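Local coordinates for UPF0062 protein MJ1593 (Methanocaldococcus jannaschii, PDB 2YX5), which is of unknown function but belongs to the PurS-like UPF0062 family, each chain built from an antiparallel sheet and two helices, in an assembly of four chains, at residues E57-E60 with E61-K64. Numbering follows the deposited sequence.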
ATOM      1  N   GLU A  57      14.602  21.485  -1.655  1.00 62.53           N
ATOM      2  CA  GLU A  57      15.893  20.851  -1.853  1.00 63.18           C
ATOM      3  C   GLU A  57      16.052  19.728  -0.846  1.00 55.91           C
ATOM      4  O   GLU A  57      16.509  18.645  -1.167  1.00 49.67           O
ATOM      5  CB  GLU A  57      17.029  21.864  -1.668  1.00 69.56           C
ATOM      6  CG  GLU A  57      17.166  22.856  -2.804  1.00 82.62           C
ATOM      7  CD  GLU A  57      18.365  23.768  -2.637  1.00 89.88           C
ATOM      8  OE1 GLU A  57      18.385  24.580  -1.687  1.00 94.28           O
ATOM      9  OE2 GLU A  57      19.295  23.667  -3.460  1.00101.11           O
ATOM     10  N   GLU A  58      15.656  19.992   0.383  1.00 42.37           N
ATOM     11  CA  GLU A  58      15.812  18.993   1.409  1.00 52.65           C
ATOM     12  C   GLU A  58      14.961  17.734   1.180  1.00 54.63           C
ATOM     13  O   GLU A  58      15.465  16.615   1.292  1.00 46.71           O
ATOM     14  CB  GLU A  58      15.511  19.612   2.772  1.00 40.75           C
ATOM     15  CG  GLU A  58      16.224  18.913   3.924  1.00 49.37           C
ATOM     16  CD  GLU A  58      15.799  19.434   5.283  1.00 60.58           C
ATOM     17  OE1 GLU A  58      15.712  20.675   5.460  1.00 71.80           O
ATOM     18  OE2 GLU A  58      15.562  18.597   6.183  1.00 64.23           O
ATOM     19  N   VAL A  59      13.685  17.915   0.857  1.00 47.14           N
ATOM     20  CA  VAL A  59      12.807  16.775   0.640  1.00 57.61           C
ATOM     21  C   VAL A  59      13.293  16.059  -0.608  1.00 56.13           C
ATOM     22  O   VAL A  59      13.168  14.841  -0.739  1.00 47.38           O
ATOM     23  CB  VAL A  59      11.305  17.215   0.516  1.00 51.20           C
ATOM     24  CG1 VAL A  59      10.870  17.909   1.795  1.00 44.00           C
ATOM     25  CG2 VAL A  59      11.109  18.156  -0.648  1.00 54.54           C
ATOM     26  N   GLU A  60      13.893  16.833  -1.505  1.00 56.54           N
ATOM     27  CA  GLU A  60      14.431  16.297  -2.742  1.00 55.52           C
ATOM     28  C   GLU A  60      15.431  15.234  -2.343  1.00 57.85           C
ATOM     29  O   GLU A  60      15.434  14.140  -2.910  1.00 56.84           O
ATOM     30  CB  GLU A  60      15.121  17.400  -3.527  1.00 56.69           C
ATOM     31  CG  GLU A  60      14.637  17.523  -4.951  1.00 68.80           C
ATOM     32  CD  GLU A  60      14.724  18.949  -5.459  1.00 83.43           C
ATOM     33  OE1 GLU A  60      15.804  19.573  -5.316  1.00 83.18           O
ATOM     34  OE2 GLU A  60      13.710  19.444  -6.001  1.00 83.07           O
ATOM     35  N   GLU A  61      16.269  15.560  -1.358  1.00 49.71           N
ATOM     36  CA  GLU A  61      17.252  14.625  -0.847  1.00 46.53           C
ATOM     37  C   GLU A  61      16.590  13.426  -0.159  1.00 47.55           C
ATOM     38  O   GLU A  61      17.033  12.288  -0.322  1.00 44.62           O
ATOM     39  CB  GLU A  61      18.169  15.324   0.142  1.00 51.15           C
ATOM     40  CG  GLU A  61      19.326  15.991  -0.505  1.00 71.93           C
ATOM     41  CD  GLU A  61      20.211  14.989  -1.194  1.00 82.37           C
ATOM     42  OE1 GLU A  61      20.707  14.078  -0.484  1.00 77.12           O
ATOM     43  OE2 GLU A  61      20.401  15.112  -2.430  1.00 82.77           O
ATOM     44  N   MET A  62      15.545  13.683   0.625  1.00 42.27           N
ATOM     45  CA  MET A  62      14.820  12.612   1.320  1.00 48.57           C
ATOM     46  C   MET A  62      14.338  11.577   0.305  1.00 46.03           C
ATOM     47  O   MET A  62      14.452  10.377   0.525  1.00 44.73           O
ATOM     48  CB  MET A  62      13.618  13.185   2.063  1.00 38.89           C
ATOM     49  CG  MET A  62      13.975  14.117   3.207  1.00 43.92           C
ATOM     50  SD  MET A  62      12.488  14.929   3.847  1.00 58.42           S
ATOM     51  CE  MET A  62      13.079  16.615   4.223  1.00 50.32           C
ATOM     52  N   CYS A  63      13.805  12.076  -0.803  1.00 41.63           N
ATOM     53  CA  CYS A  63      13.303  11.253  -1.888  1.00 48.10           C
ATOM     54  C   CYS A  63      14.453  10.463  -2.473  1.00 54.52           C
ATOM     55  O   CYS A  63      14.389   9.235  -2.594  1.00 50.23           O
ATOM     56  CB  CYS A  63      12.714  12.135  -3.009  1.00 46.20           C
ATOM     57  SG  CYS A  63      11.077  12.829  -2.724  1.00 47.72           S
ATOM     58  N   LYS A  64      15.499  11.200  -2.841  1.00 60.25           N
ATOM     59  CA  LYS A  64      16.681  10.632  -3.462  1.00 64.73           C
ATOM     60  C   LYS A  64      17.294   9.524  -2.667  1.00 58.55           C
ATOM     61  O   LYS A  64      17.745   8.552  -3.250  1.00 62.73           O
ATOM     62  CB  LYS A  64      17.751  11.696  -3.712  1.00 75.66           C
ATOM     63  CG  LYS A  64      18.982  11.149  -4.441  1.00 90.82           C
ATOM     64  CD  LYS A  64      20.124  12.158  -4.497  1.00101.41           C
ATOM     65  CE  LYS A  64      19.699  13.455  -5.171  1.00108.08           C
ATOM     66  NZ  LYS A  64      19.262  13.240  -6.575  1.00111.87           N
TER
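Met-62 turns back over the preceding turn of its helix and ends between Val-59 and Glu-58. Its CG lies anti to its own carbonyl carbon (chi1 -66°), which starts the chain back along the helix, and the bend at chi3 carries the methyl group over Val-59. There CE lies 3.5 Å from Val-59 CG1 and 3.6 Å from Val-59 CA, while SD rests 3.7 Å from the same CA. The extended chain of Glu-58 crosses that of Met-62 obliquely and meets its methyl end, bringing OE2 to 3.7 Å from Met-62 CE, and a weak hydrogen bond joins OE1 of this carboxylate to Asn-33 of the second subunit. Phe-31 of that subunit packs on Glu-58, Glu-61 and Met-62. Toward the sheet of their own chain, Val-59, Met-62 and Cys-63 are buried: Val-59 on Ala-4 and Ile-77, Met-62 on Ile-45 and Met-47, Cys-63 on Tyr-75 and Val-6. Four successive i to i+4 backbone bonds hold the turns together, among them Cys-63 N to Val-59 O at 2.8 Å and Lys-64 N to Glu-60 O at 2.9 Å. The other side is looser: Glu-57 and Lys-64 are exposed, the carboxylate of Glu-57 leads away from the following turn, and Lys-64 meets the preceding turn through its CB, 3.5 Å from Glu-60 O. One buried apolar side and one charged, open side mark helix 52-67 as an amphipathic alpha-helix packed on an antiparallel sheet.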